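PDB 4GE1: biogenic amine-binding protein from Rhodnius prolixus, which probably binds small biogenic amines such as serotonin and norepinephrine in the barrel of a salivary lipocalin, and is captured here with tryptamine. Local coordinates for residues A[41-46]-A[171-176]; A[59-64]-A[70-75]; A[123-126]-A[132-135]. All blocks are in the same frame, centred on the assembly; numbering follows the deposited sequence.

Interaction 1: residues A[41-46]-A[171-176]; sequences KNCTKF and TTLGNK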
ATOM      1  N   LYS A  41      -7.722  11.958   3.941  1.00 33.16           N
ATOM      2  CA  LYS A  41      -8.788  11.037   3.565  1.00 32.24           C
ATOM      3  C   LYS A  41      -8.782  10.855   2.045  1.00 31.23           C
ATOM      4  O   LYS A  41      -9.295  11.700   1.308  1.00 29.53           O
ATOM      5  CB  LYS A  41     -10.139  11.544   4.082  1.00 29.30           C
ATOM      6  CG  LYS A  41     -10.223  11.498   5.610  1.00 34.55           C
ATOM      7  CD  LYS A  41     -11.575  11.923   6.162  1.00 33.61           C
ATOM      8  CE  LYS A  41     -11.550  11.822   7.682  1.00 40.71           C
ATOM      9  NZ  LYS A  41     -12.829  12.217   8.316  1.00 38.63           N
ATOM     10  N   ASN A  42      -8.182   9.756   1.584  1.00 33.16           N
ATOM     11  CA  ASN A  42      -7.959   9.526   0.150  1.00 32.38           C
ATOM     12  C   ASN A  42      -8.489   8.199  -0.413  1.00 40.06           C
ATOM     13  O   ASN A  42      -8.745   7.242   0.330  1.00 36.07           O
ATOM     14  CB  ASN A  42      -6.464   9.597  -0.186  1.00 36.33           C
ATOM     15  CG  ASN A  42      -5.812  10.891   0.254  1.00 34.27           C
ATOM     16  OD1 ASN A  42      -6.135  11.972  -0.242  1.00 43.94           O
ATOM     17  ND2 ASN A  42      -4.850  10.780   1.159  1.00 33.99           N
ATOM     18  N   CYS A  43      -8.630   8.162  -1.740  1.00 26.96           N
ATOM     19  CA  CYS A  43      -8.939   6.949  -2.486  1.00 23.18           C
ATOM     20  C   CYS A  43      -7.645   6.518  -3.156  1.00 29.88           C
ATOM     21  O   CYS A  43      -7.127   7.219  -4.040  1.00 26.63           O
ATOM     22  CB  CYS A  43      -9.975   7.239  -3.571  1.00 32.97           C
ATOM     23  SG  CYS A  43     -11.497   8.000  -2.967  1.00 51.42           S
ATOM     24  N   THR A  44      -7.103   5.388  -2.729  1.00 27.61           N
ATOM     25  CA  THR A  44      -5.844   4.930  -3.293  1.00 30.91           C
ATOM     26  C   THR A  44      -6.007   3.624  -4.064  1.00 27.53           C
ATOM     27  O   THR A  44      -6.636   2.675  -3.598  1.00 29.62           O
ATOM     28  CB  THR A  44      -4.741   4.784  -2.229  1.00 33.68           C
ATOM     29  OG1 THR A  44      -4.358   6.082  -1.740  1.00 27.08           O
ATOM     30  CG2 THR A  44      -3.515   4.099  -2.844  1.00 31.98           C
ATOM     31  N   LYS A  45      -5.461   3.601  -5.270  1.00 28.45           N
ATOM     32  CA  LYS A  45      -5.358   2.373  -6.040  1.00 28.23           C
ATOM     33  C   LYS A  45      -3.895   2.240  -6.405  1.00 25.78           C
ATOM     34  O   LYS A  45      -3.222   3.240  -6.686  1.00 22.21           O
ATOM     35  CB  LYS A  45      -6.220   2.450  -7.304  1.00 32.99           C
ATOM     36  CG  LYS A  45      -6.038   1.281  -8.263  1.00 33.56           C
ATOM     37  CD  LYS A  45      -7.009   1.374  -9.437  1.00 34.42           C
ATOM     38  CE  LYS A  45      -6.923   0.135 -10.328  1.00 36.19           C
ATOM     39  NZ  LYS A  45      -7.976   0.132 -11.398  1.00 33.41           N
ATOM     40  N   PHE A  46      -3.375   1.021  -6.370  1.00 26.66           N
ATOM     41  CA  PHE A  46      -2.012   0.837  -6.843  1.00 25.34           C
ATOM     42  C   PHE A  46      -1.830  -0.346  -7.777  1.00 29.74           C
ATOM     43  O   PHE A  46      -2.604  -1.307  -7.761  1.00 28.20           O
ATOM     44  CB  PHE A  46      -0.953   0.910  -5.720  1.00 31.01           C
ATOM     45  CG  PHE A  46      -1.069  -0.147  -4.645  1.00 35.50           C
ATOM     46  CD1 PHE A  46      -0.181  -1.216  -4.609  1.00 33.51           C
ATOM     47  CD2 PHE A  46      -2.004  -0.030  -3.625  1.00 32.76           C
ATOM     48  CE1 PHE A  46      -0.244  -2.177  -3.591  1.00 33.37           C
ATOM     49  CE2 PHE A  46      -2.070  -0.982  -2.596  1.00 31.98           C
ATOM     50  CZ  PHE A  46      -1.195  -2.063  -2.590  1.00 33.13           C
ATOM     51  N   THR A 171     -14.341   3.711   1.757  1.00 57.40           N
ATOM     52  CA  THR A 171     -15.527   3.446   0.945  1.00 63.56           C
ATOM     53  C   THR A 171     -16.704   4.340   1.360  1.00 63.70           C
ATOM     54  O   THR A 171     -17.826   4.157   0.890  1.00 65.75           O
ATOM     55  CB  THR A 171     -15.955   1.943   0.976  1.00 62.87           C
ATOM     56  OG1 THR A 171     -16.897   1.718   2.036  1.00 70.03           O
ATOM     57  CG2 THR A 171     -14.739   1.017   1.145  1.00 50.59           C
ATOM     58  N   THR A 172     -16.445   5.300   2.247  1.00 60.86           N
ATOM     59  CA  THR A 172     -17.439   6.325   2.566  1.00 63.70           C
ATOM     60  C   THR A 172     -17.310   7.492   1.597  1.00 65.57           C
ATOM     61  O   THR A 172     -18.293   8.154   1.273  1.00 71.54           O
ATOM     62  CB  THR A 172     -17.310   6.858   4.006  1.00 64.02           C
ATOM     63  OG1 THR A 172     -16.000   7.401   4.214  1.00 58.95           O
ATOM     64  CG2 THR A 172     -17.570   5.750   5.014  1.00 71.32           C
ATOM     65  N   LEU A 173     -16.087   7.746   1.141  1.00 71.72           N
ATOM     66  CA  LEU A 173     -15.877   8.715   0.079  1.00 68.09           C
ATOM     67  C   LEU A 173     -16.658   8.212  -1.136  1.00 81.88           C
ATOM     68  O   LEU A 173     -17.367   8.975  -1.801  1.00 82.97           O
ATOM     69  CB  LEU A 173     -14.387   8.850  -0.237  1.00 56.68           C
ATOM     70  CG  LEU A 173     -13.480   9.201   0.947  1.00 49.79           C
ATOM     71  CD1 LEU A 173     -12.034   9.071   0.565  1.00 29.82           C
ATOM     72  CD2 LEU A 173     -13.759  10.595   1.425  1.00 50.16           C
ATOM     73  N   GLY A 174     -16.531   6.911  -1.395  1.00 89.21           N
ATOM     74  CA  GLY A 174     -17.345   6.206  -2.371  1.00 91.48           C
ATOM     75  C   GLY A 174     -17.594   6.903  -3.693  1.00 88.04           C
ATOM     76  O   GLY A 174     -16.772   6.826  -4.608  1.00 86.96           O
ATOM     77  N   ASN A 175     -18.740   7.575  -3.793  1.00 82.99           N
ATOM     78  CA  ASN A 175     -19.186   8.170  -5.052  1.00 79.85           C
ATOM     79  C   ASN A 175     -18.185   9.132  -5.687  1.00 63.61           C
ATOM     80  O   ASN A 175     -18.130   9.266  -6.911  1.00 56.17           O
ATOM     81  CB  ASN A 175     -20.529   8.878  -4.867  1.00 89.89           C
ATOM     82  CG  ASN A 175     -20.987   9.587  -6.126  1.00 95.30           C
ATOM     83  OD1 ASN A 175     -20.891  10.809  -6.236  1.00 92.17           O
ATOM     84  ND2 ASN A 175     -21.476   8.817  -7.091  1.00102.66           N
ATOM     85  N   LYS A 176     -17.395   9.802  -4.854  1.00 46.79           N
ATOM     86  CA  LYS A 176     -16.479  10.814  -5.355  1.00 44.86           C
ATOM     87  C   LYS A 176     -15.094  10.242  -5.648  1.00 39.72           C
ATOM     88  O   LYS A 176     -14.176  10.982  -5.982  1.00 39.22           O
ATOM     89  CB  LYS A 176     -16.377  11.968  -4.357  1.00 49.28           C
ATOM     90  CG  LYS A 176     -17.722  12.578  -3.985  1.00 56.50           C
ATOM     91  CD  LYS A 176     -18.382  13.255  -5.177  1.00 65.37           C
ATOM     92  CE  LYS A 176     -19.818  13.664  -4.854  1.00 76.06           C
ATOM     93  NZ  LYS A 176     -19.924  14.418  -3.571  1.00 82.24           N
TER
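At the C43–C177 disulfide of this lipocalin, where strand 43-50 enters the barrel, C43 meets L173 of the loop that leads from strand 168-169 toward helix 181-189. One methyl does most of the touching: L173 CD1 lies 3.7 Å from C43 SG, with L173 CB a little farther off at 4.1 Å from the same sulfur. The same methyl also rests against two successive backbone carbonyls, 3.8 Å from N42 O and 3.9 Å from K41 O. L173 CG is turned away from its own carbonyl carbon (chi1 -55°), and chi2 near 170° carries CD1 forward to the strand. K41 starts out toward the loop, but its extended chain then leads off. L173 also packs on F168, as does K41, while N42 faces the other way and gives its amide oxygen to N64 ND2. Behind L173 the loop tightens: K176 N bonds to L173 O at 3.2 Å. No hydrogen bond crosses between 41-46 and 171-176. With one leucine methyl against sulfur and carbonyl oxygens, the contact is van der Waals in character; the covalent tie is C43 SG, the very sulfur L173 touches, bonded to C177 just beyond residue 176.

Interaction 2: residues A[59-64]-A[70-75]; sequences VFSNYN and YSYDIS. With TSS (2-(1H-indol-3-yl)ethanamine), chain E.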
ATOM      1  N   VAL A  59       3.181   1.251  -8.105  1.00 24.52           N
ATOM      2  CA  VAL A  59       2.819   2.624  -8.422  1.00 24.92           C
ATOM      3  C   VAL A  59       1.473   2.987  -7.820  1.00 18.98           C
ATOM      4  O   VAL A  59       0.478   2.299  -8.063  1.00 23.60           O
ATOM      5  CB  VAL A  59       2.782   2.862  -9.939  1.00 28.76           C
ATOM      6  CG1 VAL A  59       2.287   4.266 -10.238  1.00 30.00           C
ATOM      7  CG2 VAL A  59       4.165   2.647 -10.545  1.00 25.30           C
ATOM      8  N   PHE A  60       1.455   4.062  -7.031  1.00 25.93           N
ATOM      9  CA  PHE A  60       0.253   4.466  -6.299  1.00 24.44           C
ATOM     10  C   PHE A  60      -0.390   5.728  -6.878  1.00 26.48           C
ATOM     11  O   PHE A  60       0.293   6.703  -7.183  1.00 27.77           O
ATOM     12  CB  PHE A  60       0.577   4.713  -4.819  1.00 27.07           C
ATOM     13  CG  PHE A  60       1.106   3.495  -4.084  1.00 29.66           C
ATOM     14  CD1 PHE A  60       2.440   3.140  -4.173  1.00 23.15           C
ATOM     15  CD2 PHE A  60       0.273   2.739  -3.270  1.00 28.38           C
ATOM     16  CE1 PHE A  60       2.932   2.034  -3.488  1.00 28.25           C
ATOM     17  CE2 PHE A  60       0.759   1.624  -2.579  1.00 30.48           C
ATOM     18  CZ  PHE A  60       2.083   1.275  -2.690  1.00 21.88           C
ATOM     19  N   SER A  61      -1.710   5.687  -7.032  1.00 22.68           N
ATOM     20  CA  SER A  61      -2.501   6.875  -7.312  1.00 31.67           C
ATOM     21  C   SER A  61      -3.324   7.228  -6.063  1.00 30.45           C
ATOM     22  O   SER A  61      -4.193   6.462  -5.648  1.00 29.25           O
ATOM     23  CB  SER A  61      -3.421   6.623  -8.516  1.00 27.37           C
ATOM     24  OG  SER A  61      -4.468   7.572  -8.590  1.00 30.65           O
ATOM     25  N   ASN A  62      -3.041   8.374  -5.455  1.00 23.78           N
ATOM     26  CA  ASN A  62      -3.816   8.799  -4.294  1.00 21.90           C
ATOM     27  C   ASN A  62      -4.655  10.010  -4.626  1.00 27.08           C
ATOM     28  O   ASN A  62      -4.120  11.075  -4.924  1.00 27.27           O
ATOM     29  CB  ASN A  62      -2.901   9.140  -3.122  1.00 23.04           C
ATOM     30  CG  ASN A  62      -1.828   8.116  -2.920  1.00 26.84           C
ATOM     31  OD1 ASN A  62      -2.109   6.965  -2.584  1.00 31.06           O
ATOM     32  ND2 ASN A  62      -0.587   8.524  -3.121  1.00 29.55           N
ATOM     33  N   TYR A  63      -5.968   9.841  -4.555  1.00 26.34           N
ATOM     34  CA  TYR A  63      -6.890  10.908  -4.907  1.00 31.48           C
ATOM     35  C   TYR A  63      -7.625  11.436  -3.679  1.00 31.32           C
ATOM     36  O   TYR A  63      -8.263  10.667  -2.952  1.00 29.86           O
ATOM     37  CB  TYR A  63      -7.913  10.417  -5.925  1.00 25.11           C
ATOM     38  CG  TYR A  63      -8.892  11.493  -6.323  1.00 32.05           C
ATOM     39  CD1 TYR A  63      -8.480  12.567  -7.095  1.00 33.77           C
ATOM     40  CD2 TYR A  63     -10.222  11.440  -5.918  1.00 25.40           C
ATOM     41  CE1 TYR A  63      -9.358  13.558  -7.462  1.00 41.05           C
ATOM     42  CE2 TYR A  63     -11.116  12.436  -6.281  1.00 30.35           C
ATOM     43  CZ  TYR A  63     -10.676  13.492  -7.056  1.00 38.09           C
ATOM     44  OH  TYR A  63     -11.542  14.493  -7.435  1.00 38.93           O
ATOM     45  N   ASN A  64      -7.528  12.745  -3.460  1.00 24.33           N
ATOM     46  CA  ASN A  64      -8.258  13.414  -2.374  1.00 31.44           C
ATOM     47  C   ASN A  64      -9.506  14.128  -2.903  1.00 33.81           C
ATOM     48  O   ASN A  64      -9.398  15.170  -3.541  1.00 31.00           O
ATOM     49  CB  ASN A  64      -7.353  14.419  -1.660  1.00 25.27           C
ATOM     50  CG  ASN A  64      -8.013  15.026  -0.421  1.00 35.77           C
ATOM     51  OD1 ASN A  64      -8.761  15.998  -0.515  1.00 34.09           O
ATOM     52  ND2 ASN A  64      -7.744  14.442   0.739  1.00 30.48           N
ATOM     53  N   TYR A  70      -4.665  14.721  -7.031  1.00 35.43           N
ATOM     54  CA  TYR A  70      -3.969  13.452  -7.026  1.00 34.33           C
ATOM     55  C   TYR A  70      -2.579  13.639  -6.469  1.00 34.29           C
ATOM     56  O   TYR A  70      -1.962  14.685  -6.665  1.00 33.65           O
ATOM     57  CB  TYR A  70      -3.816  12.921  -8.452  1.00 33.91           C
ATOM     58  CG  TYR A  70      -5.066  12.343  -9.049  1.00 32.75           C
ATOM     59  CD1 TYR A  70      -5.895  13.115  -9.865  1.00 34.80           C
ATOM     60  CD2 TYR A  70      -5.421  11.017  -8.809  1.00 28.07           C
ATOM     61  CE1 TYR A  70      -7.043  12.583 -10.423  1.00 35.82           C
ATOM     62  CE2 TYR A  70      -6.566  10.470  -9.365  1.00 26.25           C
ATOM     63  CZ  TYR A  70      -7.373  11.260 -10.172  1.00 40.63           C
ATOM     64  OH  TYR A  70      -8.510  10.727 -10.724  1.00 46.67           O
ATOM     65  N   SER A  71      -2.084  12.614  -5.788  1.00 25.44           N
ATOM     66  CA  SER A  71      -0.661  12.515  -5.513  1.00 31.03           C
ATOM     67  C   SER A  71      -0.211  11.120  -5.930  1.00 25.64           C
ATOM     68  O   SER A  71      -1.000  10.178  -5.914  1.00 32.06           O
ATOM     69  CB  SER A  71      -0.375  12.740  -4.029  1.00 32.07           C
ATOM     70  OG  SER A  71      -0.856  11.643  -3.279  1.00 37.81           O
ATOM     71  N   TYR A  72       1.057  10.995  -6.296  1.00 25.34           N
ATOM     72  CA  TYR A  72       1.583   9.741  -6.807  1.00 31.59           C
ATOM     73  C   TYR A  72       2.870   9.376  -6.079  1.00 31.20           C
ATOM     74  O   TYR A  72       3.648  10.252  -5.702  1.00 28.19           O
ATOM     75  CB  TYR A  72       1.862   9.848  -8.307  1.00 32.69           C
ATOM     76  CG  TYR A  72       0.716  10.399  -9.119  1.00 34.43           C
ATOM     77  CD1 TYR A  72       0.621  11.768  -9.387  1.00 37.03           C
ATOM     78  CD2 TYR A  72      -0.272   9.560  -9.625  1.00 29.50           C
ATOM     79  CE1 TYR A  72      -0.433  12.290 -10.141  1.00 33.91           C
ATOM     80  CE2 TYR A  72      -1.337  10.071 -10.379  1.00 31.92           C
ATOM     81  CZ  TYR A  72      -1.410  11.435 -10.632  1.00 32.37           C
ATOM     82  OH  TYR A  72      -2.449  11.944 -11.386  1.00 29.19           O
ATOM     83  N   ASP A  73       3.080   8.080  -5.877  1.00 27.91           N
ATOM     84  CA  ASP A  73       4.344   7.586  -5.331  1.00 28.21           C
ATOM     85  C   ASP A  73       4.656   6.195  -5.867  1.00 28.13           C
ATOM     86  O   ASP A  73       3.774   5.499  -6.382  1.00 26.68           O
ATOM     87  CB  ASP A  73       4.395   7.649  -3.783  1.00 21.67           C
ATOM     88  CG  ASP A  73       3.288   6.863  -3.113  1.00 31.64           C
ATOM     89  OD1 ASP A  73       2.221   7.458  -2.844  1.00 30.16           O
ATOM     90  OD2 ASP A  73       3.491   5.660  -2.814  1.00 29.83           O
ATOM     91  N   ILE A  74       5.921   5.805  -5.783  1.00 28.91           N
ATOM     92  CA  ILE A  74       6.334   4.528  -6.345  1.00 33.00           C
ATOM     93  C   ILE A  74       7.278   3.820  -5.405  1.00 32.65           C
ATOM     94  O   ILE A  74       8.256   4.409  -4.942  1.00 33.17           O
ATOM     95  CB  ILE A  74       7.050   4.710  -7.697  1.00 27.71           C
ATOM     96  CG1 ILE A  74       6.208   5.586  -8.637  1.00 28.79           C
ATOM     97  CG2 ILE A  74       7.360   3.350  -8.321  1.00 31.03           C
ATOM     98  CD1 ILE A  74       6.941   5.997  -9.918  1.00 34.18           C
ATOM     99  N   SER A  75       6.991   2.552  -5.135  1.00 29.30           N
ATOM    100  CA  SER A  75       7.904   1.733  -4.351  1.00 36.45           C
ATOM    101  C   SER A  75       8.764   0.872  -5.255  1.00 38.26           C
ATOM    102  O   SER A  75       8.255   0.200  -6.162  1.00 36.19           O
ATOM    103  CB  SER A  75       7.144   0.840  -3.377  1.00 30.57           C
ATOM    104  OG  SER A  75       6.492   1.611  -2.398  1.00 34.79           O
TER
HETATM  105  N1  TSS E 201       1.976   4.323  -1.046  1.00 34.81           N
HETATM  106  CA  TSS E 201       2.566   4.499   0.259  1.00 33.03           C
HETATM  107  CB  TSS E 201       1.928   3.768   1.398  1.00 28.36           C
HETATM  108  CG  TSS E 201       1.397   2.394   1.136  1.00 22.27           C
HETATM  109  CD1 TSS E 201       0.062   2.017   1.099  1.00 26.25           C
HETATM  110  NE1 TSS E 201      -0.018   0.693   0.851  1.00 28.66           N
HETATM  111  CE2 TSS E 201       1.253   0.177   0.707  1.00 29.18           C
HETATM  112  CD2 TSS E 201       2.146   1.204   0.883  1.00 23.34           C
HETATM  113  CZ2 TSS E 201       1.716  -1.138   0.427  1.00 31.48           C
HETATM  114  CH2 TSS E 201       3.082  -1.392   0.345  1.00 29.68           C
HETATM  115  CZ3 TSS E 201       3.990  -0.347   0.525  1.00 33.62           C
HETATM  116  CE3 TSS E 201       3.534   0.949   0.793  1.00 23.18           C
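F60 offers one face of its ring to the tryptamine amine end and its edge to strand 69-78: ligand N1 sits 3.0 Å above the ring plane, over its centre, while D73 O lies in plane at the edge and S75 OG also comes in at the edge. The CE2–CZ side of the ring meets the indole as well, F60 CZ lying 3.6 Å from ligand CD2. The D73 carboxylate, 21° from the plane of that ring, takes a hydrogen bond from ligand N1 on OD2 at 2.7 Å; N93 ND2 donates to OD2 as well. Its other oxygen is gripped by N62: ND2 meets D73 OD1 at 3.0 Å, in the amide plane and nearly along the C-O axis. N62 ND2 also donates to S71 OG (3.1 Å), which leaves N62 OD1 for T44 OG1. With chi1 at 58°, D73 CG stands between its backbone N and carbonyl carbon, and the carboxylate leans over toward F60 and N62.

Strands 55-64 and 69-78 form an antiparallel hairpin of the lipocalin barrel, in which F60–D73 and N62–S71 are the hydrogen-bonded pairs. F60 N to D73 O is 2.8 Å, whereas the return bond from D73 N to F60 O is weak at 3.4 Å.

On the other face of the sheet, Y63 CD1 stands over the centre of the Y70 ring, 3.5 Å from Y70 CZ, with the two ring planes 46° apart. S61 OG lies at the edge of the Y70 ring and accepts from D180 N. Farther along this face, V59 and I74 run side by side, V59 packing on L184 and L187 of helix 181-189.

Interaction 3: residues A[123-126]-A[132-135]; sequences VHVC and DYYL. With TSS (2-(1H-indol-3-yl)ethanamine), chain E.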
ATOM      1  N   VAL A 123      -1.956  -4.819   5.761  1.00 34.44           N
ATOM      2  CA  VAL A 123      -0.561  -4.412   5.758  1.00 29.84           C
ATOM      3  C   VAL A 123      -0.251  -3.379   6.839  1.00 41.03           C
ATOM      4  O   VAL A 123      -1.118  -2.612   7.254  1.00 39.75           O
ATOM      5  CB  VAL A 123      -0.129  -3.885   4.353  1.00 37.22           C
ATOM      6  CG1 VAL A 123      -0.749  -2.504   4.050  1.00 31.87           C
ATOM      7  CG2 VAL A 123       1.386  -3.851   4.223  1.00 31.72           C
ATOM      8  N   HIS A 124       0.989  -3.396   7.312  1.00 35.72           N
ATOM      9  CA  HIS A 124       1.515  -2.333   8.149  1.00 27.87           C
ATOM     10  C   HIS A 124       2.711  -1.719   7.432  1.00 37.04           C
ATOM     11  O   HIS A 124       3.655  -2.428   7.065  1.00 34.53           O
ATOM     12  CB  HIS A 124       1.928  -2.877   9.521  1.00 31.83           C
ATOM     13  CG  HIS A 124       2.705  -1.899  10.349  1.00 42.63           C
ATOM     14  ND1 HIS A 124       4.080  -1.888  10.391  1.00 48.48           N
ATOM     15  CD2 HIS A 124       2.291  -0.897  11.164  1.00 45.52           C
ATOM     16  CE1 HIS A 124       4.486  -0.921  11.201  1.00 52.33           C
ATOM     17  NE2 HIS A 124       3.422  -0.307  11.679  1.00 51.45           N
ATOM     18  N   VAL A 125       2.650  -0.409   7.200  1.00 34.54           N
ATOM     19  CA  VAL A 125       3.730   0.311   6.538  1.00 30.60           C
ATOM     20  C   VAL A 125       4.268   1.401   7.442  1.00 41.82           C
ATOM     21  O   VAL A 125       3.498   2.141   8.053  1.00 44.90           O
ATOM     22  CB  VAL A 125       3.270   0.958   5.236  1.00 32.66           C
ATOM     23  CG1 VAL A 125       4.468   1.545   4.493  1.00 32.03           C
ATOM     24  CG2 VAL A 125       2.536  -0.052   4.373  1.00 31.47           C
ATOM     25  N   CYS A 126       5.586   1.511   7.529  1.00 41.99           N
ATOM     26  CA  CYS A 126       6.176   2.493   8.430  1.00 36.62           C
ATOM     27  C   CYS A 126       7.534   3.005   7.968  1.00 39.27           C
ATOM     28  O   CYS A 126       8.321   2.268   7.385  1.00 41.93           O
ATOM     29  CB  CYS A 126       6.287   1.914   9.838  1.00 42.26           C
ATOM     30  SG  CYS A 126       6.724   3.146  11.055  1.00 61.67           S
ATOM     31  N   ASP A 132       6.223   8.315  13.442  1.00 51.33           N
ATOM     32  CA  ASP A 132       4.923   8.906  13.719  1.00 52.55           C
ATOM     33  C   ASP A 132       3.987   8.717  12.535  1.00 66.55           C
ATOM     34  O   ASP A 132       2.767   8.667  12.702  1.00 73.19           O
ATOM     35  CB  ASP A 132       5.056  10.392  14.076  1.00 68.06           C
ATOM     36  CG  ASP A 132       5.499  10.608  15.515  1.00 77.13           C
ATOM     37  OD1 ASP A 132       5.616   9.606  16.255  1.00 82.55           O
ATOM     38  OD2 ASP A 132       5.717  11.778  15.912  1.00 80.49           O
ATOM     39  N   TYR A 133       4.566   8.622  11.339  1.00 63.60           N
ATOM     40  CA  TYR A 133       3.824   8.194  10.160  1.00 76.27           C
ATOM     41  C   TYR A 133       3.845   6.677  10.082  1.00 71.34           C
ATOM     42  O   TYR A 133       4.807   6.080   9.583  1.00 72.20           O
ATOM     43  CB  TYR A 133       4.425   8.771   8.873  1.00 84.90           C
ATOM     44  CG  TYR A 133       4.073   7.970   7.621  1.00 87.97           C
ATOM     45  CD1 TYR A 133       2.862   8.163   6.965  1.00 89.62           C
ATOM     46  CD2 TYR A 133       4.953   7.026   7.096  1.00 77.16           C
ATOM     47  CE1 TYR A 133       2.536   7.439   5.829  1.00 77.18           C
ATOM     48  CE2 TYR A 133       4.631   6.296   5.966  1.00 68.89           C
ATOM     49  CZ  TYR A 133       3.421   6.509   5.336  1.00 70.58           C
ATOM     50  OH  TYR A 133       3.090   5.797   4.202  1.00 61.54           O
ATOM     51  N   TYR A 134       2.801   6.048  10.600  1.00 51.50           N
ATOM     52  CA  TYR A 134       2.635   4.627  10.373  1.00 43.15           C
ATOM     53  C   TYR A 134       1.267   4.388   9.782  1.00 38.78           C
ATOM     54  O   TYR A 134       0.320   5.146  10.030  1.00 36.33           O
ATOM     55  CB  TYR A 134       2.832   3.809  11.652  1.00 41.84           C
ATOM     56  CG  TYR A 134       1.757   4.000  12.700  1.00 41.52           C
ATOM     57  CD1 TYR A 134       1.959   4.853  13.778  1.00 43.58           C
ATOM     58  CD2 TYR A 134       0.545   3.320  12.622  1.00 38.62           C
ATOM     59  CE1 TYR A 134       0.984   5.033  14.745  1.00 45.04           C
ATOM     60  CE2 TYR A 134      -0.442   3.495  13.596  1.00 35.93           C
ATOM     61  CZ  TYR A 134      -0.212   4.351  14.650  1.00 38.84           C
ATOM     62  OH  TYR A 134      -1.175   4.526  15.627  1.00 39.63           O
ATOM     63  N   LEU A 135       1.166   3.326   8.998  1.00 26.60           N
ATOM     64  CA  LEU A 135      -0.075   3.020   8.328  1.00 31.21           C
ATOM     65  C   LEU A 135      -0.468   1.571   8.547  1.00 36.84           C
ATOM     66  O   LEU A 135       0.338   0.654   8.346  1.00 30.90           O
ATOM     67  CB  LEU A 135       0.069   3.297   6.830  1.00 32.58           C
ATOM     68  CG  LEU A 135      -1.145   3.009   5.952  1.00 31.55           C
ATOM     69  CD1 LEU A 135      -2.170   4.103   6.135  1.00 26.97           C
ATOM     70  CD2 LEU A 135      -0.722   2.915   4.489  1.00 35.88           C
TER
HETATM   71  N1  TSS E 201       1.976   4.323  -1.046  1.00 34.81           N
HETATM   72  CA  TSS E 201       2.566   4.499   0.259  1.00 33.03           C
HETATM   73  CB  TSS E 201       1.928   3.768   1.398  1.00 28.36           C
HETATM   74  CG  TSS E 201       1.397   2.394   1.136  1.00 22.27           C
HETATM   75  CD1 TSS E 201       0.062   2.017   1.099  1.00 26.25           C
HETATM   76  NE1 TSS E 201      -0.018   0.693   0.851  1.00 28.66           N
HETATM   77  CE2 TSS E 201       1.253   0.177   0.707  1.00 29.18           C
HETATM   78  CD2 TSS E 201       2.146   1.204   0.883  1.00 23.34           C
HETATM   79  CZ2 TSS E 201       1.716  -1.138   0.427  1.00 31.48           C
HETATM   80  CH2 TSS E 201       3.082  -1.392   0.345  1.00 29.68           C
HETATM   81  CZ3 TSS E 201       3.990  -0.347   0.525  1.00 33.62           C
HETATM   82  CE3 TSS E 201       3.534   0.949   0.793  1.00 23.18           C
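L135 CG stands opposite its backbone N (chi1 179°), and chi2 of 76° turns CD1 aside and leaves CD2 extended from the backbone, against the tryptamine indole, while V125, its partner across the strands, presents CG2 to the same ring system. L135 CD2 comes within 3.6 Å of ligand CD1, and V125 CG2 within 3.7 Å of ligand CD2. Beside them Y133, with chi1 at 157°, sends its phenol toward the ethylamine arm, so that Y133 OH lies 3.7 Å from ligand CB. Between the strands, V125 N donates to L135 O and L135 N to V125 O, each at 2.8 Å, which makes V125–L135 a hydrogen-bonded antiparallel pair. H124 CA adds a CA-H...O contact to L135 O at 3.2 Å. C126 SG packs 4.0 Å from Y134 CB and is bound to C5 in a disulfide, while the Y134 hydroxyl reaches D33. V125 and L135 face the pocket, C126 and Y134 the other side, and Y133 reaches in from the corner before the strand. From 123-126 and 132-135 the ligand thus receives van der Waals contact, suited to its largely apolar indole; Q139, farther along strand 130-140, supplies a hydrogen bond.

In the fold
All three contacts reach one curled antiparallel sheet, the lipocalin barrel; 171-176 is a loop lying against it. Interaction 1 brings together segments whose nearest ends are 125 residues apart, and within the loop it closes lie interactions 2 and 3, two hairpins in series. Interactions 1 and 2, with centres 12 Å apart, touch directly through neighbouring strands 43-50 and 55-64, where C43 N probably bonds to Y63 O. Interaction 3 sits about 16 Å from interaction 2 and 19 Å from interaction 1, centre to centre. Although interactions 2 and 3 do not touch, both reach tryptamine: interaction 2 binds the amine and also touches the indole through F60, while interaction 3 packs on the indole and arm, so the two hairpins between them contact both the amine and the indole of the ligand.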